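Local coordinates for protein aerobactin synthase IucA (Klebsiella pneumoniae subsp. pneumoniae, PDB 5JM8) that binds ATP and magnesium and, as a siderophore synthetase of the IucA/IucC family, probably couples citrate to a hydroxamate-bearing lysine derivative in aerobactin assembly, at residues A[320-325]-A[441-446]; A[360-365]-A[433-438]; A[182-187]-A[222-227]. One frame throughout, in Å; residues are numbered along the deposited sequence.

Overall arrangement
Contacts 1 and 2 build one mixed sheet, with strands in the order 322-324, 440-445, 431-435 and 360-363. Strands 431-435 and 440-445 follow each other in the chain and join the two contacts, whose centres lie about 11 Å apart; backbone bonds between Gln434 and both Val441 and Gly442 link them at a bulge. ATP touches both, with Arg446 of contact 1 near the gamma-phosphate and Val365 of contact 2 beside the adenine, and the second subunit also packs on both. Contact 3 belongs to a separate antiparallel sheet, its centre about 32 Å from that of contact 1 and about 36 Å from that of contact 2.

Contact 1: residues A[320-325]-A[441-446]; sequences PTFRVM and VGLIYR. With ATP (adenosine-5'-triphosphate), chain I.
The Phe322 ring meets the CB of Tyr445 at its edge, near the ring plane, with Phe322 CE1 and Tyr445 CB 4.1 Å apart. Leu443 arrives obliquely, its CD2 3.5 Å from Phe322 CD1. The Tyr445 ring has CG1 of Val324 at its own edge, 4.2 Å from Tyr445 CD2. These four side chains run side by side from one face of a parallel strand pair, 322-324 with 440-445. CG of Phe322 stands anti to the backbone N (chi1 167°), which leans the ring across to the neighbouring strand. Pro412 of helix 394-420 packs against Phe322 and Leu443, and Leu424 touches both rings. Arg323 and Ile444 point from the other face, where Met325 CG rests 3.7 Å from Ile444 CG2.

Four backbone bonds join the strands. Tyr445 N donates to Arg323 O at 2.8 Å, and the last bond, Met325 N to Tyr445 O, is practically straight (179°). At the start, Leu443 N donates to Thr321 O, beside a classic beta bulge in which Val441 and Gly442 both face Gln434. The Thr321 methyl, CG2, abuts Val441 O at 3.4 Å, while its hydroxyl bonds to Gln408.

Past the strand end, Arg446 sends its NE to 3.6 Å from ATP O2G. A salt bridge from Glu142 to Arg446 NH1 and a bond from NH2 to Gln429 O hold the guanidinium in place; the Arg446 side chain comes to about 5 Å from the magnesium ion. The positive charge of Arg446 would probably help to offset the negative charge of the gamma-phosphate.

Contact 2: residues A[360-365]-A[433-438]; sequences QTNVLV and VQMLGD. With ATP (adenosine-5'-triphosphate), chain I.
Gln360 reaches Asp438 with a fully stretched side chain, its CG anti to the backbone N (chi1 -166°) and CD continuing the line (chi2 -176°). The contact is an antiparallel pair of strands, 360-363 and 431-435, with 360-363 outermost in the mixed sheet, and Gln360 ties it to the loop that follows 431-435. The Gln360 amide is gripped twice: OE1 takes Asp438 N on a lone pair in the carbonyl plane at 2.9 Å, and NE2 donates to Asp438 OD1, also at 2.9 Å. The carboxylate stands almost perpendicular to the amide (89°), and OD1 is met from above its plane. Both bonds together fix the rotation of the amide, and a salt bridge from Arg385 of helix 378-390 anchors OD1 as well.

Along the strands, Met435 N donates to Gln360 O at 2.8 Å. A water spans the return path, accepting from Gln360 N and donating to Met435 O. Asn362 and Val433 form a hydrogen-bonded pair, with Val433 N at 2.8 Å from Asn362 O and the reverse bond, Asn362 N to Val433 O, longer at 3.3 Å. On the same face, Met435 CE closes to 3.2 Å on Asn362 OD1, while Asn362 ND2 is held by Leu136 O. At the start of helix 364-368, Val365 CG2 lies 3.4 Å from N7 of ATP.

Contact 3: residues A[182-187]-A[222-227]; sequences FAVNKT and WLFPLH
Lys186 sets its CB over one face of the Trp222 indole, 3.6 Å from the centroid of the six-membered ring and 15° off the normal: a CH-pi contact in which the aliphatic root of the lysine does the touching. Its CG sits between the backbone N and the carbonyl carbon (chi1 62°), and the extended chain beyond passes the rim, with Lys186 CD 3.9 Å from Trp222 CZ2. At the other end of the pair, Leu226 lies across one side of the Phe182 ring, with both methyls on that side. Its CD1 lies over the ring face, 3.9 Å from the centroid, and its CD2, toward the rim, is 3.6 Å from Phe182 CE2. Between these two, Val184 CG2 packs on Phe224 CB at 3.8 Å.

The backbones that carry these groups are antiparallel, and four bonds hold them. Val184 and Trp222 exchange two short ones: Val184 N to Trp222 O and Trp222 N to Val184 O, both 2.7 Å. Phe182 and Phe224 exchange the other two, leaving Ala183 and Leu223 as the non-hydrogen-bonded pair.

Further out, Asn185 OD1 accepts from Thr187 N at 3.0 Å; this Asx turn shapes the chain around Lys186. Trp222 NE1 is tied to Asp219 O, which helps to set the indole's rotation, and Lys186 NZ makes a long, weak ion pair with Asp219 of the third subunit. His227 caps helix 228-235 through its ND1, bonded to Trp229 N.

Strand 177-185 is central in a three-stranded antiparallel sheet between 221-226 and 249-255. Leu223 packs against Ala206 of helix 198-209, while Val184 and Phe224 meet Leu333 of strand 329-334, in the neighbouring sheet.

Contact 1: residues A[320-325]-A[441-446]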
loop_
_atom_site.group_PDB
_atom_site.type_symbol
_atom_site.label_atom_id
_atom_site.label_comp_id
_atom_site.label_asym_id
_atom_site.label_seq_id
_atom_site.Cartn_x
_atom_site.Cartn_y
_atom_site.Cartn_z
ATOM N N PRO A 320 5.160 -24.391 15.151
ATOM C CA PRO A 320 4.187 -23.376 14.735
ATOM C C PRO A 320 4.569 -22.635 13.451
ATOM O O PRO A 320 3.688 -22.118 12.761
ATOM C CB PRO A 320 4.164 -22.411 15.924
ATOM C CG PRO A 320 5.498 -22.572 16.567
ATOM C CD PRO A 320 5.836 -24.023 16.407
ATOM N N THR A 321 5.859 -22.583 13.140
ATOM C CA THR A 321 6.334 -21.866 11.962
ATOM C C THR A 321 6.322 -22.745 10.713
ATOM O O THR A 321 6.607 -22.271 9.611
ATOM C CB THR A 321 7.755 -21.337 12.165
ATOM O OG1 THR A 321 8.641 -22.434 12.419
ATOM C CG2 THR A 321 7.801 -20.367 13.333
ATOM N N PHE A 322 5.992 -24.022 10.894
ATOM C CA PHE A 322 5.898 -24.962 9.782
ATOM C C PHE A 322 4.458 -25.084 9.295
ATOM O O PHE A 322 3.554 -25.367 10.081
ATOM C CB PHE A 322 6.432 -26.335 10.198
ATOM C CG PHE A 322 6.094 -27.436 9.233
ATOM C CD1 PHE A 322 6.507 -27.370 7.914
ATOM C CD2 PHE A 322 5.366 -28.541 9.646
ATOM C CE1 PHE A 322 6.198 -28.381 7.022
ATOM C CE2 PHE A 322 5.056 -29.555 8.758
ATOM C CZ PHE A 322 5.474 -29.474 7.445
ATOM N N ARG A 323 4.250 -24.859 7.998
ATOM C CA ARG A 323 2.937 -25.050 7.383
ATOM C C ARG A 323 3.017 -26.000 6.197
ATOM O O ARG A 323 4.052 -26.112 5.545
ATOM C CB ARG A 323 2.344 -23.716 6.908
ATOM C CG ARG A 323 2.129 -22.669 7.990
ATOM C CD ARG A 323 1.197 -23.136 9.101
ATOM N NE ARG A 323 -0.166 -23.413 8.645
ATOM C CZ ARG A 323 -1.116 -22.491 8.501
ATOM N NH1 ARG A 323 -0.860 -21.216 8.752
ATOM N NH2 ARG A 323 -2.326 -22.842 8.093
ATOM N N VAL A 324 1.910 -26.687 5.938
ATOM C CA VAL A 324 1.711 -27.393 4.681
ATOM C C VAL A 324 0.554 -26.717 3.950
ATOM O O VAL A 324 -0.496 -26.467 4.544
ATOM C CB VAL A 324 1.408 -28.895 4.901
ATOM C CG1 VAL A 324 1.076 -29.581 3.584
ATOM C CG2 VAL A 324 2.589 -29.581 5.563
ATOM N N MET A 325 0.756 -26.397 2.673
ATOM C CA MET A 325 -0.321 -25.873 1.837
ATOM C C MET A 325 -1.236 -27.014 1.408
ATOM O O MET A 325 -0.928 -27.751 0.470
ATOM C CB MET A 325 0.236 -25.151 0.608
ATOM C CG MET A 325 0.749 -23.752 0.889
ATOM S SD MET A 325 1.546 -23.016 -0.550
ATOM C CE MET A 325 1.709 -21.311 -0.022
ATOM N N VAL A 441 12.683 -17.857 9.052
ATOM C CA VAL A 441 11.939 -17.866 10.308
ATOM C C VAL A 441 10.787 -18.865 10.263
ATOM O O VAL A 441 10.007 -18.968 11.211
ATOM C CB VAL A 441 11.380 -16.464 10.644
ATOM C CG1 VAL A 441 12.516 -15.482 10.858
ATOM C CG2 VAL A 441 10.457 -15.973 9.541
ATOM N N GLY A 442 10.679 -19.601 9.162
ATOM C CA GLY A 442 9.630 -20.593 9.023
ATOM C C GLY A 442 9.676 -21.344 7.707
ATOM O O GLY A 442 10.469 -21.019 6.823
ATOM N N LEU A 443 8.814 -22.352 7.589
ATOM C CA LEU A 443 8.745 -23.194 6.399
ATOM C C LEU A 443 7.307 -23.360 5.929
ATOM O O LEU A 443 6.390 -23.506 6.738
ATOM C CB LEU A 443 9.362 -24.572 6.678
ATOM C CG LEU A 443 9.113 -25.669 5.633
ATOM C CD1 LEU A 443 9.825 -25.345 4.326
ATOM C CD2 LEU A 443 9.536 -27.038 6.147
ATOM N N ILE A 444 7.119 -23.337 4.613
ATOM C CA ILE A 444 5.848 -23.718 4.016
ATOM C C ILE A 444 6.096 -24.761 2.924
ATOM O O ILE A 444 6.759 -24.483 1.923
ATOM C CB ILE A 444 5.096 -22.504 3.432
ATOM C CG1 ILE A 444 4.886 -21.439 4.515
ATOM C CG2 ILE A 444 3.755 -22.945 2.855
ATOM C CD1 ILE A 444 4.261 -20.154 4.009
ATOM N N TYR A 445 5.569 -25.965 3.137
ATOM C CA TYR A 445 5.723 -27.054 2.183
ATOM C C TYR A 445 4.594 -27.049 1.165
ATOM O O TYR A 445 3.441 -26.782 1.500
ATOM C CB TYR A 445 5.768 -28.407 2.896
ATOM C CG TYR A 445 5.822 -29.576 1.937
ATOM C CD1 TYR A 445 7.036 -30.047 1.455
ATOM C CD2 TYR A 445 4.659 -30.200 1.505
ATOM C CE1 TYR A 445 7.089 -31.108 0.573
ATOM C CE2 TYR A 445 4.703 -31.262 0.625
ATOM C CZ TYR A 445 5.919 -31.710 0.161
ATOM O OH TYR A 445 5.961 -32.767 -0.715
ATOM N N ARG A 446 4.949 -27.370 -0.075
ATOM C CA ARG A 446 4.021 -27.370 -1.195
ATOM C C ARG A 446 4.130 -28.681 -1.969
ATOM O O ARG A 446 5.170 -29.334 -1.928
ATOM C CB ARG A 446 4.311 -26.176 -2.102
ATOM C CG ARG A 446 3.704 -26.268 -3.482
ATOM C CD ARG A 446 4.024 -25.034 -4.281
ATOM N NE ARG A 446 5.445 -24.934 -4.602
ATOM C CZ ARG A 446 6.041 -23.805 -4.970
ATOM N NH1 ARG A 446 5.340 -22.682 -5.050
ATOM N NH2 ARG A 446 7.335 -23.790 -5.250
HETATM P PG ATP I . 3.666 -28.090 -7.782
HETATM O O1G ATP I . 2.901 -26.931 -8.369
HETATM O O2G ATP I . 4.712 -27.677 -6.775
HETATM O O3G ATP I . 2.790 -29.222 -7.302
HETATM P PB ATP I . 4.745 -30.199 -9.470
HETATM O O1B ATP I . 4.841 -30.227 -10.975
HETATM O O2B ATP I . 3.744 -31.092 -8.771
HETATM O O3B ATP I . 4.554 -28.656 -9.013
HETATM P PA ATP I . 7.178 -31.699 -9.279
HETATM O O1A ATP I . 6.325 -32.824 -9.807
HETATM O O2A ATP I . 8.108 -31.946 -8.117
HETATM O O3A ATP I . 6.213 -30.479 -8.860
HETATM O "O5'" ATP I . 8.056 -31.061 -10.464
HETATM C "C5'" ATP I . 8.905 -29.964 -10.145
HETATM C "C4'" ATP I . 9.070 -29.014 -11.322
HETATM O "O4'" ATP I . 9.981 -27.983 -10.935
HETATM C "C3'" ATP I . 9.640 -29.685 -12.563
HETATM O "O3'" ATP I . 8.831 -29.359 -13.700
HETATM C "C2'" ATP I . 11.048 -29.139 -12.715
HETATM O "O2'" ATP I . 11.351 -28.819 -14.071
HETATM C "C1'" ATP I . 11.068 -27.884 -11.858
HETATM N N9 ATP I . 12.336 -27.751 -11.106
HETATM C C8 ATP I . 13.172 -26.707 -11.222
HETATM N N7 ATP I . 14.250 -26.862 -10.412
HETATM C C5 ATP I . 14.099 -28.028 -9.761
HETATM C C6 ATP I . 14.874 -28.787 -8.758
HETATM N N6 ATP I . 16.047 -28.287 -8.303
HETATM N N1 ATP I . 14.371 -29.968 -8.333
HETATM C C2 ATP I . 13.202 -30.455 -8.794
HETATM N N3 ATP I . 12.451 -29.812 -9.707
HETATM C C4 ATP I . 12.836 -28.617 -10.221
#

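Contact 2: residues A[360-365]-A[433-438]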
loop_
_atom_site.group_PDB
_atom_site.type_symbol
_atom_site.label_atom_id
_atom_site.label_comp_id
_atom_site.label_asym_id
_atom_site.label_seq_id
_atom_site.Cartn_x
_atom_site.Cartn_y
_atom_site.Cartn_z
ATOM N N GLN A 360 8.450 -12.134 2.605
ATOM C CA GLN A 360 9.646 -12.695 1.991
ATOM C C GLN A 360 9.607 -14.217 2.070
ATOM O O GLN A 360 10.476 -14.852 2.662
ATOM C CB GLN A 360 10.905 -12.153 2.661
ATOM C CG GLN A 360 12.173 -12.423 1.879
ATOM C CD GLN A 360 13.417 -11.951 2.606
ATOM O OE1 GLN A 360 13.374 -11.632 3.798
ATOM N NE2 GLN A 360 14.538 -11.905 1.890
ATOM N N THR A 361 8.572 -14.790 1.469
ATOM C CA THR A 361 8.457 -16.231 1.321
ATOM C C THR A 361 8.872 -16.589 -0.099
ATOM O O THR A 361 8.187 -16.233 -1.054
ATOM C CB THR A 361 7.024 -16.713 1.603
ATOM O OG1 THR A 361 6.611 -16.242 2.892
ATOM C CG2 THR A 361 6.941 -18.238 1.562
ATOM N N ASN A 362 10.014 -17.260 -0.233
ATOM C CA ASN A 362 10.558 -17.609 -1.543
ATOM C C ASN A 362 10.770 -19.109 -1.702
ATOM O O ASN A 362 11.172 -19.793 -0.757
ATOM C CB ASN A 362 11.895 -16.900 -1.787
ATOM C CG ASN A 362 11.823 -15.395 -1.574
ATOM O OD1 ASN A 362 12.825 -14.765 -1.238
ATOM N ND2 ASN A 362 10.646 -14.813 -1.777
ATOM N N VAL A 363 10.519 -19.618 -2.904
ATOM C CA VAL A 363 10.858 -20.997 -3.211
ATOM C C VAL A 363 12.382 -21.112 -3.252
ATOM O O VAL A 363 13.067 -20.274 -3.840
ATOM C CB VAL A 363 10.236 -21.464 -4.542
ATOM C CG1 VAL A 363 10.803 -20.670 -5.716
ATOM C CG2 VAL A 363 10.449 -22.957 -4.731
ATOM N N LEU A 364 12.906 -22.149 -2.608
ATOM C CA LEU A 364 14.343 -22.280 -2.392
ATOM C C LEU A 364 15.133 -22.350 -3.699
ATOM O O LEU A 364 16.232 -21.800 -3.796
ATOM C CB LEU A 364 14.622 -23.526 -1.544
ATOM C CG LEU A 364 16.079 -23.852 -1.205
ATOM C CD1 LEU A 364 16.713 -22.738 -0.392
ATOM C CD2 LEU A 364 16.165 -25.182 -0.463
ATOM N N VAL A 365 14.562 -23.013 -4.702
ATOM C CA VAL A 365 15.275 -23.303 -5.944
ATOM C C VAL A 365 15.689 -22.036 -6.696
ATOM O O VAL A 365 16.688 -22.029 -7.414
ATOM C CB VAL A 365 14.417 -24.187 -6.878
ATOM C CG1 VAL A 365 13.168 -23.447 -7.337
ATOM C CG2 VAL A 365 15.231 -24.649 -8.073
ATOM N N VAL A 433 10.797 -20.998 1.755
ATOM C CA VAL A 433 11.513 -20.503 2.924
ATOM C C VAL A 433 10.918 -19.178 3.367
ATOM O O VAL A 433 11.119 -18.149 2.725
ATOM C CB VAL A 433 13.020 -20.332 2.638
ATOM C CG1 VAL A 433 13.746 -19.788 3.861
ATOM C CG2 VAL A 433 13.626 -21.659 2.219
ATOM N N GLN A 434 10.172 -19.216 4.466
ATOM C CA GLN A 434 9.583 -18.015 5.030
ATOM C C GLN A 434 10.663 -17.206 5.724
ATOM O O GLN A 434 11.149 -17.595 6.786
ATOM C CB GLN A 434 8.470 -18.372 6.012
ATOM C CG GLN A 434 7.689 -17.171 6.534
ATOM C CD GLN A 434 6.756 -17.530 7.676
ATOM O OE1 GLN A 434 6.950 -18.534 8.364
ATOM N NE2 GLN A 434 5.735 -16.708 7.881
ATOM N N MET A 435 11.039 -16.085 5.120
ATOM C CA MET A 435 12.077 -15.228 5.678
ATOM C C MET A 435 11.509 -13.938 6.252
ATOM O O MET A 435 10.428 -13.493 5.872
ATOM C CB MET A 435 13.121 -14.885 4.616
ATOM C CG MET A 435 14.061 -16.017 4.266
ATOM S SD MET A 435 15.206 -15.524 2.972
ATOM C CE MET A 435 14.166 -15.704 1.530
ATOM N N LEU A 436 12.262 -13.352 7.176
ATOM C CA LEU A 436 11.938 -12.058 7.759
ATOM C C LEU A 436 13.247 -11.320 7.993
ATOM O O LEU A 436 13.999 -11.652 8.908
ATOM C CB LEU A 436 11.153 -12.215 9.068
ATOM C CG LEU A 436 10.809 -10.929 9.827
ATOM C CD1 LEU A 436 9.977 -9.981 8.980
ATOM C CD2 LEU A 436 10.081 -11.247 11.130
ATOM N N GLY A 437 13.521 -10.327 7.155
ATOM C CA GLY A 437 14.801 -9.647 7.177
ATOM C C GLY A 437 15.914 -10.549 6.676
ATOM O O GLY A 437 17.015 -10.547 7.225
ATOM N N ASP A 438 15.608 -11.328 5.639
ATOM C CA ASP A 438 16.580 -12.183 4.957
ATOM C C ASP A 438 17.080 -13.353 5.810
ATOM O O ASP A 438 18.114 -13.948 5.501
ATOM C CB ASP A 438 17.770 -11.344 4.480
ATOM C CG ASP A 438 17.346 -10.194 3.586
ATOM O OD1 ASP A 438 16.973 -10.454 2.422
ATOM O OD2 ASP A 438 17.386 -9.032 4.043
HETATM P PG ATP I . 3.666 -28.090 -7.782
HETATM O O1G ATP I . 2.901 -26.931 -8.369
HETATM O O2G ATP I . 4.712 -27.677 -6.775
HETATM O O3G ATP I . 2.790 -29.222 -7.302
HETATM P PB ATP I . 4.745 -30.199 -9.470
HETATM O O1B ATP I . 4.841 -30.227 -10.975
HETATM O O2B ATP I . 3.744 -31.092 -8.771
HETATM O O3B ATP I . 4.554 -28.656 -9.013
HETATM P PA ATP I . 7.178 -31.699 -9.279
HETATM O O1A ATP I . 6.325 -32.824 -9.807
HETATM O O2A ATP I . 8.108 -31.946 -8.117
HETATM O O3A ATP I . 6.213 -30.479 -8.860
HETATM O "O5'" ATP I . 8.056 -31.061 -10.464
HETATM C "C5'" ATP I . 8.905 -29.964 -10.145
HETATM C "C4'" ATP I . 9.070 -29.014 -11.322
HETATM O "O4'" ATP I . 9.981 -27.983 -10.935
HETATM C "C3'" ATP I . 9.640 -29.685 -12.563
HETATM O "O3'" ATP I . 8.831 -29.359 -13.700
HETATM C "C2'" ATP I . 11.048 -29.139 -12.715
HETATM O "O2'" ATP I . 11.351 -28.819 -14.071
HETATM C "C1'" ATP I . 11.068 -27.884 -11.858
HETATM N N9 ATP I . 12.336 -27.751 -11.106
HETATM C C8 ATP I . 13.172 -26.707 -11.222
HETATM N N7 ATP I . 14.250 -26.862 -10.412
HETATM C C5 ATP I . 14.099 -28.028 -9.761
HETATM C C6 ATP I . 14.874 -28.787 -8.758
HETATM N N6 ATP I . 16.047 -28.287 -8.303
HETATM N N1 ATP I . 14.371 -29.968 -8.333
HETATM C C2 ATP I . 13.202 -30.455 -8.794
HETATM N N3 ATP I . 12.451 -29.812 -9.707
HETATM C C4 ATP I . 12.836 -28.617 -10.221
HETATM O O HOH W 1 8.558 -11.365 5.418
#

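Contact 3: residues A[182-187]-A[222-227]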
loop_
_atom_site.group_PDB
_atom_site.type_symbol
_atom_site.label_atom_id
_atom_site.label_comp_id
_atom_site.label_asym_id
_atom_site.label_seq_id
_atom_site.Cartn_x
_atom_site.Cartn_y
_atom_site.Cartn_z
ATOM N N PHE A 182 -15.708 -22.191 -18.022
ATOM C CA PHE A 182 -16.866 -22.875 -18.591
ATOM C C PHE A 182 -18.038 -22.841 -17.622
ATOM O O PHE A 182 -17.866 -23.068 -16.423
ATOM C CB PHE A 182 -16.552 -24.340 -18.917
ATOM C CG PHE A 182 -15.585 -24.537 -20.053
ATOM C CD1 PHE A 182 -15.138 -23.472 -20.822
ATOM C CD2 PHE A 182 -15.130 -25.807 -20.355
ATOM C CE1 PHE A 182 -14.251 -23.675 -21.862
ATOM C CE2 PHE A 182 -14.242 -26.015 -21.392
ATOM C CZ PHE A 182 -13.804 -24.950 -22.146
ATOM N N ALA A 183 -19.230 -22.568 -18.141
ATOM C CA ALA A 183 -20.452 -22.826 -17.391
ATOM C C ALA A 183 -20.832 -24.278 -17.646
ATOM O O ALA A 183 -21.046 -24.675 -18.791
ATOM C CB ALA A 183 -21.565 -21.885 -17.803
ATOM N N VAL A 184 -20.893 -25.066 -16.576
ATOM C CA VAL A 184 -21.055 -26.511 -16.688
ATOM C C VAL A 184 -22.187 -27.028 -15.807
ATOM O O VAL A 184 -22.299 -26.646 -14.642
ATOM C CB VAL A 184 -19.753 -27.242 -16.298
ATOM C CG1 VAL A 184 -19.904 -28.747 -16.473
ATOM C CG2 VAL A 184 -18.582 -26.723 -17.117
ATOM N N ASN A 185 -23.020 -27.901 -16.365
ATOM C CA ASN A 185 -24.067 -28.551 -15.586
ATOM C C ASN A 185 -23.428 -29.479 -14.557
ATOM O O ASN A 185 -22.503 -30.226 -14.875
ATOM C CB ASN A 185 -25.028 -29.326 -16.497
ATOM C CG ASN A 185 -26.233 -29.884 -15.748
ATOM O OD1 ASN A 185 -26.133 -30.287 -14.591
ATOM N ND2 ASN A 185 -27.378 -29.917 -16.416
ATOM N N LYS A 186 -23.934 -29.431 -13.327
ATOM C CA LYS A 186 -23.359 -30.182 -12.214
ATOM C C LYS A 186 -23.294 -31.685 -12.479
ATOM O O LYS A 186 -22.479 -32.392 -11.881
ATOM C CB LYS A 186 -24.163 -29.925 -10.942
ATOM C CG LYS A 186 -25.615 -30.367 -11.019
ATOM C CD LYS A 186 -26.343 -30.036 -9.727
ATOM C CE LYS A 186 -27.798 -30.456 -9.777
ATOM N NZ LYS A 186 -28.511 -30.096 -8.522
ATOM N N THR A 187 -24.149 -32.168 -13.374
ATOM C CA THR A 187 -24.150 -33.580 -13.750
ATOM C C THR A 187 -22.884 -33.960 -14.505
ATOM O O THR A 187 -22.644 -35.142 -14.758
ATOM C CB THR A 187 -25.358 -33.942 -14.636
ATOM O OG1 THR A 187 -25.274 -33.231 -15.877
ATOM C CG2 THR A 187 -26.671 -33.601 -13.941
ATOM N N TRP A 222 -22.851 -24.535 -13.052
ATOM C CA TRP A 222 -21.746 -24.044 -12.232
ATOM C C TRP A 222 -20.600 -23.506 -13.082
ATOM O O TRP A 222 -20.396 -23.940 -14.216
ATOM C CB TRP A 222 -21.214 -25.157 -11.328
ATOM C CG TRP A 222 -22.236 -25.760 -10.415
ATOM C CD1 TRP A 222 -23.523 -25.345 -10.231
ATOM C CD2 TRP A 222 -22.054 -26.895 -9.561
ATOM N NE1 TRP A 222 -24.152 -26.150 -9.315
ATOM C CE2 TRP A 222 -23.271 -27.110 -8.889
ATOM C CE3 TRP A 222 -20.979 -27.749 -9.301
ATOM C CZ2 TRP A 222 -23.444 -28.144 -7.973
ATOM C CZ3 TRP A 222 -21.151 -28.774 -8.390
ATOM C CH2 TRP A 222 -22.375 -28.964 -7.738
ATOM N N LEU A 223 -19.847 -22.571 -12.514
ATOM C CA LEU A 223 -18.656 -22.036 -13.162
ATOM C C LEU A 223 -17.464 -22.945 -12.878
ATOM O O LEU A 223 -17.237 -23.345 -11.734
ATOM C CB LEU A 223 -18.376 -20.612 -12.680
ATOM C CG LEU A 223 -19.469 -19.585 -12.982
ATOM C CD1 LEU A 223 -19.155 -18.259 -12.304
ATOM C CD2 LEU A 223 -19.629 -19.394 -14.483
ATOM N N PHE A 224 -16.709 -23.257 -13.927
ATOM C CA PHE A 224 -15.645 -24.250 -13.860
ATOM C C PHE A 224 -14.360 -23.692 -14.475
ATOM O O PHE A 224 -14.316 -23.426 -15.676
ATOM C CB PHE A 224 -16.090 -25.522 -14.584
ATOM C CG PHE A 224 -15.136 -26.672 -14.450
ATOM C CD1 PHE A 224 -15.208 -27.527 -13.365
ATOM C CD2 PHE A 224 -14.183 -26.909 -15.422
ATOM C CE1 PHE A 224 -14.333 -28.591 -13.249
ATOM C CE2 PHE A 224 -13.308 -27.966 -15.313
ATOM C CZ PHE A 224 -13.382 -28.810 -14.225
ATOM N N PRO A 225 -13.309 -23.504 -13.658
ATOM C CA PRO A 225 -12.091 -22.858 -14.162
ATOM C C PRO A 225 -11.202 -23.788 -14.983
ATOM O O PRO A 225 -11.131 -24.983 -14.698
ATOM C CB PRO A 225 -11.378 -22.428 -12.882
ATOM C CG PRO A 225 -11.769 -23.467 -11.890
ATOM C CD PRO A 225 -13.183 -23.860 -12.233
ATOM N N LEU A 226 -10.535 -23.228 -15.989
ATOM C CA LEU A 226 -9.631 -23.989 -16.848
ATOM C C LEU A 226 -8.347 -23.228 -17.159
ATOM O O LEU A 226 -8.317 -21.999 -17.132
ATOM C CB LEU A 226 -10.319 -24.353 -18.168
ATOM C CG LEU A 226 -11.244 -25.572 -18.172
ATOM C CD1 LEU A 226 -12.656 -25.183 -17.800
ATOM C CD2 LEU A 226 -11.213 -26.252 -19.528
ATOM N N HIS A 227 -7.292 -23.979 -17.460
ATOM C CA HIS A 227 -6.051 -23.406 -17.960
ATOM C C HIS A 227 -6.286 -22.998 -19.414
ATOM O O HIS A 227 -6.801 -23.800 -20.195
ATOM C CB HIS A 227 -4.905 -24.416 -17.841
ATOM C CG HIS A 227 -3.554 -23.854 -18.161
ATOM N ND1 HIS A 227 -3.227 -23.359 -19.404
ATOM C CD2 HIS A 227 -2.441 -23.724 -17.400
ATOM C CE1 HIS A 227 -1.973 -22.939 -19.394
ATOM N NE2 HIS A 227 -1.473 -23.150 -18.190
#